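Local structure of diacylglycerol kinase (Bacillus anthracis, 3S40) at residues 259-271 and 280-292. The protein probably phosphorylates diacylglycerol to phosphatidic acid, as a lipid kinase of the diacylglycerol kinase family. Residues are numbered along the deposited sequence; the frame is centred on the assembly and turned at random.
Sequences AKSIHIETEEEKE and LHTPCQIELLQGH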
ATOM      1  N   ALA A 259      -8.955 -14.592   2.485  1.00 43.25           N
ATOM      2  CA  ALA A 259      -8.234 -15.664   3.162  1.00 44.55           C
ATOM      3  C   ALA A 259      -6.988 -15.157   3.880  1.00 33.91           C
ATOM      4  O   ALA A 259      -6.471 -14.095   3.550  1.00 37.60           O
ATOM      5  CB  ALA A 259      -7.878 -16.762   2.176  1.00 46.64           C
ATOM      6  N   LYS A 260      -6.514 -15.907   4.872  1.00 33.65           N
ATOM      7  CA  LYS A 260      -5.318 -15.499   5.613  1.00 41.22           C
ATOM      8  C   LYS A 260      -4.044 -16.149   5.090  1.00 39.47           C
ATOM      9  O   LYS A 260      -2.968 -15.578   5.208  1.00 39.57           O
ATOM     10  CB  LYS A 260      -5.454 -15.779   7.109  1.00 39.99           C
ATOM     11  CG  LYS A 260      -6.444 -14.885   7.826  1.00 54.60           C
ATOM     12  CD  LYS A 260      -6.272 -14.998   9.327  1.00 62.21           C
ATOM     13  CE  LYS A 260      -7.193 -14.038  10.066  1.00 72.88           C
ATOM     14  NZ  LYS A 260      -6.746 -13.830  11.477  1.00 75.62           N
ATOM     15  N   SER A 261      -4.166 -17.356   4.543  1.00 37.82           N
ATOM     16  CA  SER A 261      -3.002 -18.101   4.086  1.00 41.97           C
ATOM     17  C   SER A 261      -3.251 -18.629   2.686  1.00 45.70           C
ATOM     18  O   SER A 261      -4.167 -19.431   2.454  1.00 51.97           O
ATOM     19  CB  SER A 261      -2.673 -19.249   5.040  1.00 46.66           C
ATOM     20  OG  SER A 261      -1.449 -19.864   4.670  1.00 51.88           O
ATOM     21  N   ILE A 262      -2.423 -18.180   1.755  1.00 41.24           N
ATOM     22  CA  ILE A 262      -2.718 -18.361   0.346  1.00 40.55           C
ATOM     23  C   ILE A 262      -1.534 -18.918  -0.414  1.00 40.01           C
ATOM     24  O   ILE A 262      -0.396 -18.463  -0.263  1.00 36.25           O
ATOM     25  CB  ILE A 262      -3.146 -17.023  -0.282  1.00 41.26           C
ATOM     26  CG1 ILE A 262      -4.286 -16.411   0.544  1.00 42.30           C
ATOM     27  CG2 ILE A 262      -3.550 -17.210  -1.744  1.00 36.28           C
ATOM     28  CD1 ILE A 262      -4.744 -15.047   0.076  1.00 44.20           C
ATOM     29  N   HIS A 263      -1.806 -19.926  -1.224  1.00 37.55           N
ATOM     30  CA  HIS A 263      -0.789 -20.444  -2.124  1.00 40.36           C
ATOM     31  C   HIS A 263      -1.292 -20.414  -3.553  1.00 38.46           C
ATOM     32  O   HIS A 263      -2.387 -20.919  -3.851  1.00 36.07           O
ATOM     33  CB  HIS A 263      -0.361 -21.866  -1.743  1.00 46.20           C
ATOM     34  CG  HIS A 263       0.852 -22.334  -2.485  1.00 51.62           C
ATOM     35  ND1 HIS A 263       0.774 -23.053  -3.659  1.00 54.12           N
ATOM     36  CD2 HIS A 263       2.172 -22.150  -2.242  1.00 39.36           C
ATOM     37  CE1 HIS A 263       1.995 -23.310  -4.096  1.00 48.85           C
ATOM     38  NE2 HIS A 263       2.862 -22.768  -3.258  1.00 41.12           N
ATOM     39  N   ILE A 264      -0.485 -19.819  -4.427  1.00 36.26           N
ATOM     40  CA  ILE A 264      -0.835 -19.663  -5.828  1.00 42.98           C
ATOM     41  C   ILE A 264       0.172 -20.374  -6.721  1.00 52.73           C
ATOM     42  O   ILE A 264       1.375 -20.086  -6.686  1.00 36.73           O
ATOM     43  CB  ILE A 264      -0.893 -18.183  -6.259  1.00 40.86           C
ATOM     44  CG1 ILE A 264      -1.698 -17.352  -5.265  1.00 42.01           C
ATOM     45  CG2 ILE A 264      -1.473 -18.060  -7.655  1.00 39.28           C
ATOM     46  CD1 ILE A 264      -0.837 -16.397  -4.470  1.00 44.89           C
ATOM     47  N   GLU A 265      -0.340 -21.291  -7.535  1.00 54.15           N
ATOM     48  CA  GLU A 265       0.495 -22.087  -8.412  1.00 57.53           C
ATOM     49  C   GLU A 265       0.001 -21.942  -9.844  1.00 55.34           C
ATOM     50  O   GLU A 265      -1.205 -21.896 -10.093  1.00 53.09           O
ATOM     51  CB  GLU A 265       0.461 -23.549  -7.965  1.00 65.20           C
ATOM     52  CG  GLU A 265       1.019 -24.539  -8.971  1.00 84.46           C
ATOM     53  CD  GLU A 265       0.707 -25.983  -8.603  1.00 95.58           C
ATOM     54  OE1 GLU A 265       0.719 -26.301  -7.393  1.00 98.46           O
ATOM     55  OE2 GLU A 265       0.440 -26.795  -9.520  1.00 94.24           O
ATOM     56  N   THR A 266       0.941 -21.863 -10.780  1.00 56.59           N
ATOM     57  CA  THR A 266       0.623 -21.760 -12.197  1.00 64.80           C
ATOM     58  C   THR A 266       1.222 -22.920 -12.986  1.00 73.22           C
ATOM     59  O   THR A 266       2.048 -23.676 -12.471  1.00 67.21           O
ATOM     60  CB  THR A 266       1.192 -20.471 -12.790  1.00 59.67           C
ATOM     61  OG1 THR A 266       2.587 -20.398 -12.475  1.00 54.98           O
ATOM     62  CG2 THR A 266       0.480 -19.258 -12.215  1.00 60.49           C
ATOM     63  N   GLU A 267       0.807 -23.036 -14.245  1.00 80.08           N
ATOM     64  CA  GLU A 267       1.333 -24.039 -15.164  1.00 80.26           C
ATOM     65  C   GLU A 267       2.816 -23.806 -15.423  1.00 74.02           C
ATOM     66  O   GLU A 267       3.645 -24.692 -15.220  1.00 72.14           O
ATOM     67  CB  GLU A 267       0.575 -23.978 -16.488  1.00 92.42           C
ATOM     68  CG  GLU A 267       0.598 -25.270 -17.284  1.00102.59           C
ATOM     69  CD  GLU A 267      -0.258 -26.358 -16.654  1.00107.92           C
ATOM     70  OE1 GLU A 267      -1.047 -26.044 -15.735  1.00110.83           O
ATOM     71  OE2 GLU A 267      -0.142 -27.527 -17.078  1.00105.65           O
ATOM     72  N   GLU A 268       3.137 -22.606 -15.892  1.00 74.05           N
ATOM     73  CA  GLU A 268       4.517 -22.186 -16.068  1.00 74.09           C
ATOM     74  C   GLU A 268       4.789 -21.004 -15.163  1.00 64.65           C
ATOM     75  O   GLU A 268       3.915 -20.168 -14.954  1.00 59.71           O
ATOM     76  CB  GLU A 268       4.766 -21.756 -17.509  1.00 87.98           C
ATOM     77  CG  GLU A 268       4.740 -22.871 -18.526  1.00 99.59           C
ATOM     78  CD  GLU A 268       5.096 -22.370 -19.909  1.00110.91           C
ATOM     79  OE1 GLU A 268       5.963 -22.985 -20.566  1.00113.79           O
ATOM     80  OE2 GLU A 268       4.509 -21.352 -20.334  1.00116.05           O
ATOM     81  N   GLU A 269       6.001 -20.926 -14.630  1.00 57.63           N
ATOM     82  CA  GLU A 269       6.404 -19.755 -13.870  1.00 57.13           C
ATOM     83  C   GLU A 269       5.917 -18.474 -14.547  1.00 61.74           C
ATOM     84  O   GLU A 269       6.074 -18.303 -15.758  1.00 66.76           O
ATOM     85  CB  GLU A 269       7.924 -19.719 -13.732  1.00 49.41           C
ATOM     86  CG  GLU A 269       8.465 -18.418 -13.200  1.00 53.68           C
ATOM     87  CD  GLU A 269       9.889 -18.557 -12.694  1.00 70.43           C
ATOM     88  OE1 GLU A 269      10.290 -19.688 -12.326  1.00 66.97           O
ATOM     89  OE2 GLU A 269      10.609 -17.536 -12.667  1.00 80.49           O
ATOM     90  N   LYS A 270       5.297 -17.594 -13.762  1.00 54.27           N
ATOM     91  CA  LYS A 270       4.930 -16.253 -14.224  1.00 50.92           C
ATOM     92  C   LYS A 270       5.553 -15.199 -13.303  1.00 45.45           C
ATOM     93  O   LYS A 270       5.902 -15.484 -12.155  1.00 44.83           O
ATOM     94  CB  LYS A 270       3.408 -16.079 -14.278  1.00 52.60           C
ATOM     95  CG  LYS A 270       2.692 -17.080 -15.187  1.00 62.50           C
ATOM     96  CD  LYS A 270       1.195 -16.798 -15.284  1.00 67.80           C
ATOM     97  CE  LYS A 270       0.910 -15.555 -16.121  1.00 66.20           C
ATOM     98  NZ  LYS A 270       1.056 -15.808 -17.585  1.00 61.92           N
ATOM     99  N   GLU A 271       5.692 -13.983 -13.810  1.00 38.85           N
ATOM    100  CA  GLU A 271       6.299 -12.907 -13.039  1.00 50.19           C
ATOM    101  C   GLU A 271       5.253 -12.212 -12.178  1.00 59.61           C
ATOM    102  O   GLU A 271       4.089 -12.094 -12.573  1.00 66.57           O
ATOM    103  CB  GLU A 271       6.953 -11.897 -13.975  1.00 56.85           C
ATOM    104  CG  GLU A 271       7.539 -10.689 -13.275  1.00 68.26           C
ATOM    105  CD  GLU A 271       8.205  -9.730 -14.247  1.00 83.71           C
ATOM    106  OE1 GLU A 271       7.722  -9.622 -15.397  1.00 86.63           O
ATOM    107  OE2 GLU A 271       9.214  -9.096 -13.865  1.00 86.63           O
ATOM    108  N   LEU A 280       9.315 -11.178  -7.834  1.00 50.49           N
ATOM    109  CA  LEU A 280       8.796 -12.466  -7.407  1.00 48.09           C
ATOM    110  C   LEU A 280       8.289 -13.202  -8.630  1.00 42.49           C
ATOM    111  O   LEU A 280       8.322 -12.680  -9.741  1.00 41.84           O
ATOM    112  CB  LEU A 280       7.661 -12.297  -6.387  1.00 54.86           C
ATOM    113  CG  LEU A 280       8.034 -11.827  -4.976  1.00 51.58           C
ATOM    114  CD1 LEU A 280       6.863 -11.140  -4.303  1.00 44.17           C
ATOM    115  CD2 LEU A 280       8.540 -12.989  -4.135  1.00 50.14           C
ATOM    116  N   HIS A 281       7.804 -14.416  -8.418  1.00 48.53           N
ATOM    117  CA  HIS A 281       7.243 -15.205  -9.495  1.00 50.97           C
ATOM    118  C   HIS A 281       6.654 -16.461  -8.887  1.00 43.26           C
ATOM    119  O   HIS A 281       7.083 -16.895  -7.818  1.00 40.63           O
ATOM    120  CB  HIS A 281       8.329 -15.565 -10.504  1.00 60.33           C
ATOM    121  CG  HIS A 281       9.508 -16.242  -9.888  1.00 66.63           C
ATOM    122  ND1 HIS A 281       9.430 -17.496  -9.319  1.00 72.45           N
ATOM    123  CD2 HIS A 281      10.787 -15.829  -9.721  1.00 74.58           C
ATOM    124  CE1 HIS A 281      10.616 -17.833  -8.842  1.00 75.72           C
ATOM    125  NE2 HIS A 281      11.456 -16.840  -9.073  1.00 78.02           N
ATOM    126  N   THR A 282       5.662 -17.034  -9.560  1.00 44.50           N
ATOM    127  CA  THR A 282       5.038 -18.268  -9.096  1.00 42.85           C
ATOM    128  C   THR A 282       6.044 -19.419  -9.066  1.00 44.81           C
ATOM    129  O   THR A 282       7.035 -19.391  -9.788  1.00 53.41           O
ATOM    130  CB  THR A 282       3.832 -18.663  -9.996  1.00 59.54           C
ATOM    131  OG1 THR A 282       4.229 -18.647 -11.378  1.00 49.90           O
ATOM    132  CG2 THR A 282       2.671 -17.698  -9.794  1.00 58.76           C
ATOM    133  N   PRO A 283       5.796 -20.436  -8.220  1.00 53.08           N
ATOM    134  CA  PRO A 283       4.687 -20.475  -7.258  1.00 56.56           C
ATOM    135  C   PRO A 283       4.954 -19.526  -6.092  1.00 51.93           C
ATOM    136  O   PRO A 283       6.070 -19.021  -5.964  1.00 39.63           O
ATOM    137  CB  PRO A 283       4.686 -21.929  -6.777  1.00 57.91           C
ATOM    138  CG  PRO A 283       6.095 -22.376  -6.954  1.00 59.47           C
ATOM    139  CD  PRO A 283       6.593 -21.675  -8.189  1.00 56.40           C
ATOM    140  N   CYS A 284       3.943 -19.297  -5.255  1.00 51.31           N
ATOM    141  CA  CYS A 284       4.037 -18.254  -4.243  1.00 42.39           C
ATOM    142  C   CYS A 284       3.128 -18.506  -3.039  1.00 36.33           C
ATOM    143  O   CYS A 284       1.945 -18.856  -3.191  1.00 39.38           O
ATOM    144  CB  CYS A 284       3.723 -16.899  -4.889  1.00 36.43           C
ATOM    145  SG  CYS A 284       4.253 -15.487  -3.931  1.00 66.49           S
ATOM    146  N   GLN A 285       3.700 -18.345  -1.847  1.00 40.73           N
ATOM    147  CA  GLN A 285       2.967 -18.445  -0.586  1.00 44.44           C
ATOM    148  C   GLN A 285       2.760 -17.048  -0.016  1.00 46.91           C
ATOM    149  O   GLN A 285       3.690 -16.226   0.010  1.00 36.86           O
ATOM    150  CB  GLN A 285       3.728 -19.313   0.428  1.00 43.64           C
ATOM    151  CG  GLN A 285       3.017 -19.503   1.778  1.00 42.75           C
ATOM    152  CD  GLN A 285       1.703 -20.294   1.681  1.00 55.46           C
ATOM    153  OE1 GLN A 285       1.514 -21.101   0.767  1.00 54.28           O
ATOM    154  NE2 GLN A 285       0.796 -20.067   2.636  1.00 50.76           N
ATOM    155  N   ILE A 286       1.536 -16.771   0.425  1.00 41.26           N
ATOM    156  CA  ILE A 286       1.232 -15.455   0.975  1.00 37.28           C
ATOM    157  C   ILE A 286       0.642 -15.548   2.375  1.00 39.88           C
ATOM    158  O   ILE A 286      -0.273 -16.350   2.633  1.00 41.02           O
ATOM    159  CB  ILE A 286       0.279 -14.636   0.087  1.00 32.80           C
ATOM    160  CG1 ILE A 286       0.651 -14.771  -1.390  1.00 37.21           C
ATOM    161  CG2 ILE A 286       0.286 -13.179   0.530  1.00 29.14           C
ATOM    162  CD1 ILE A 286      -0.106 -13.847  -2.298  1.00 41.97           C
ATOM    163  N   GLU A 287       1.187 -14.709   3.256  1.00 34.86           N
ATOM    164  CA  GLU A 287       0.792 -14.617   4.661  1.00 45.90           C
ATOM    165  C   GLU A 287       0.456 -13.161   4.977  1.00 34.08           C
ATOM    166  O   GLU A 287       0.964 -12.247   4.338  1.00 36.75           O
ATOM    167  CB  GLU A 287       1.954 -15.039   5.574  1.00 48.73           C
ATOM    168  CG  GLU A 287       2.626 -16.352   5.211  1.00 69.59           C
ATOM    169  CD  GLU A 287       1.742 -17.559   5.474  1.00 90.41           C
ATOM    170  OE1 GLU A 287       1.994 -18.625   4.870  1.00 94.01           O
ATOM    171  OE2 GLU A 287       0.797 -17.445   6.287  1.00100.60           O
ATOM    172  N   LEU A 288      -0.378 -12.947   5.982  1.00 30.27           N
ATOM    173  CA  LEU A 288      -0.676 -11.596   6.415  1.00 32.95           C
ATOM    174  C   LEU A 288      -0.154 -11.347   7.824  1.00 33.24           C
ATOM    175  O   LEU A 288      -0.387 -12.151   8.719  1.00 33.09           O
ATOM    176  CB  LEU A 288      -2.177 -11.361   6.397  1.00 35.37           C
ATOM    177  CG  LEU A 288      -2.512  -9.921   6.756  1.00 42.99           C
ATOM    178  CD1 LEU A 288      -2.383  -9.034   5.525  1.00 36.47           C
ATOM    179  CD2 LEU A 288      -3.878  -9.816   7.363  1.00 40.13           C
ATOM    180  N   LEU A 289       0.541 -10.230   8.024  1.00 26.53           N
ATOM    181  CA  LEU A 289       0.959  -9.833   9.372  1.00 23.99           C
ATOM    182  C   LEU A 289      -0.011  -8.808   9.963  1.00 24.89           C
ATOM    183  O   LEU A 289      -0.003  -7.625   9.617  1.00 20.87           O
ATOM    184  CB  LEU A 289       2.381  -9.275   9.349  1.00 23.76           C
ATOM    185  CG  LEU A 289       3.395 -10.188   8.660  1.00 27.06           C
ATOM    186  CD1 LEU A 289       4.718  -9.434   8.476  1.00 28.28           C
ATOM    187  CD2 LEU A 289       3.577 -11.481   9.452  1.00 34.54           C
ATOM    188  N   GLN A 290      -0.846  -9.269  10.872  1.00 22.58           N
ATOM    189  CA  GLN A 290      -1.915  -8.437  11.371  1.00 26.59           C
ATOM    190  C   GLN A 290      -1.376  -7.296  12.236  1.00 24.52           C
ATOM    191  O   GLN A 290      -0.562  -7.504  13.120  1.00 24.11           O
ATOM    192  CB  GLN A 290      -2.928  -9.309  12.125  1.00 33.11           C
ATOM    193  CG  GLN A 290      -4.306  -8.707  12.241  1.00 42.06           C
ATOM    194  CD  GLN A 290      -5.373  -9.717  12.680  1.00 45.18           C
ATOM    195  OE1 GLN A 290      -5.246 -10.931  12.459  1.00 48.06           O
ATOM    196  NE2 GLN A 290      -6.422  -9.213  13.315  1.00 39.47           N
ATOM    197  N   GLY A 291      -1.819  -6.079  11.943  1.00 19.39           N
ATOM    198  CA  GLY A 291      -1.443  -4.925  12.734  1.00 24.87           C
ATOM    199  C   GLY A 291       0.055  -4.711  12.841  1.00 31.96           C
ATOM    200  O   GLY A 291       0.537  -4.236  13.858  1.00 20.38           O
ATOM    201  N   HIS A 292       0.776  -5.037  11.775  1.00 21.30           N
ATOM    202  CA  HIS A 292       2.242  -5.002  11.773  1.00 27.53           C
ATOM    203  C   HIS A 292       2.785  -3.577  11.843  1.00 25.47           C
ATOM    204  O   HIS A 292       3.807  -3.339  12.479  1.00 25.50           O
ATOM    205  CB  HIS A 292       2.767  -5.709  10.518  1.00 18.34           C
ATOM    206  CG  HIS A 292       4.235  -5.993  10.531  1.00 22.01           C
ATOM    207  ND1 HIS A 292       4.822  -6.866  11.424  1.00 22.62           N
ATOM    208  CD2 HIS A 292       5.238  -5.532   9.743  1.00 25.63           C
ATOM    209  CE1 HIS A 292       6.120  -6.935  11.183  1.00 22.36           C
ATOM    210  NE2 HIS A 292       6.399  -6.137  10.164  1.00 22.78           N
TER
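With chi1 near 50° in both T266 and T282, each threonine sets its hydroxyl between its own backbone N and carbonyl carbon, and the two meet across the contact, T282 OG1 donating to T266 OG1 at 2.6 Å. T266 OG1 in turn donates to E268 O, which it meets from above the carbonyl plane, while T282 OG1 also accepts the amide of K270, whose N-H points nearly straight at it (N to OG1 2.8 Å). This chain of hydrogen bonds, closed by T282 N bonding to K270 O, satisfies the buried T282 hydroxyl and ties the loop after strand 261-266 to the chain entering strand 284-289.

Beyond it the strands run antiparallel, I262 pairing with I286 and I264 with C284 through two backbone bonds each. On the inner face, the I264 CD1 methyl touches I286 CD1 at a tight 3.4 Å, the two side chains crossing at a slant, and L224 of strand 224-230 packs on I262 and I286. The other face carries polar groups. Q285, bent at chi2 (66°), lays its amide nearly coplanar with the H263 ring, Q285 OE1 lying at the ring's edge 3.3 Å from H263 CD2; Q285 NE2 donates to E287 OE1, which it meets from above the carboxylate plane, and this fixes the turn of the amide. Near the loop, the E269 carboxylate stacks on one face of the H281 ring, E269 OE2 3.3 Å from H281 CG, while H281 ND1 is held by T282 O.

A polar outer face and an aliphatic inner one facing a second sheet exemplify the amphipathic strand pair of a beta sandwich, here consistent with the NAD kinase-like C-terminal domain of YegS-type lipid kinases.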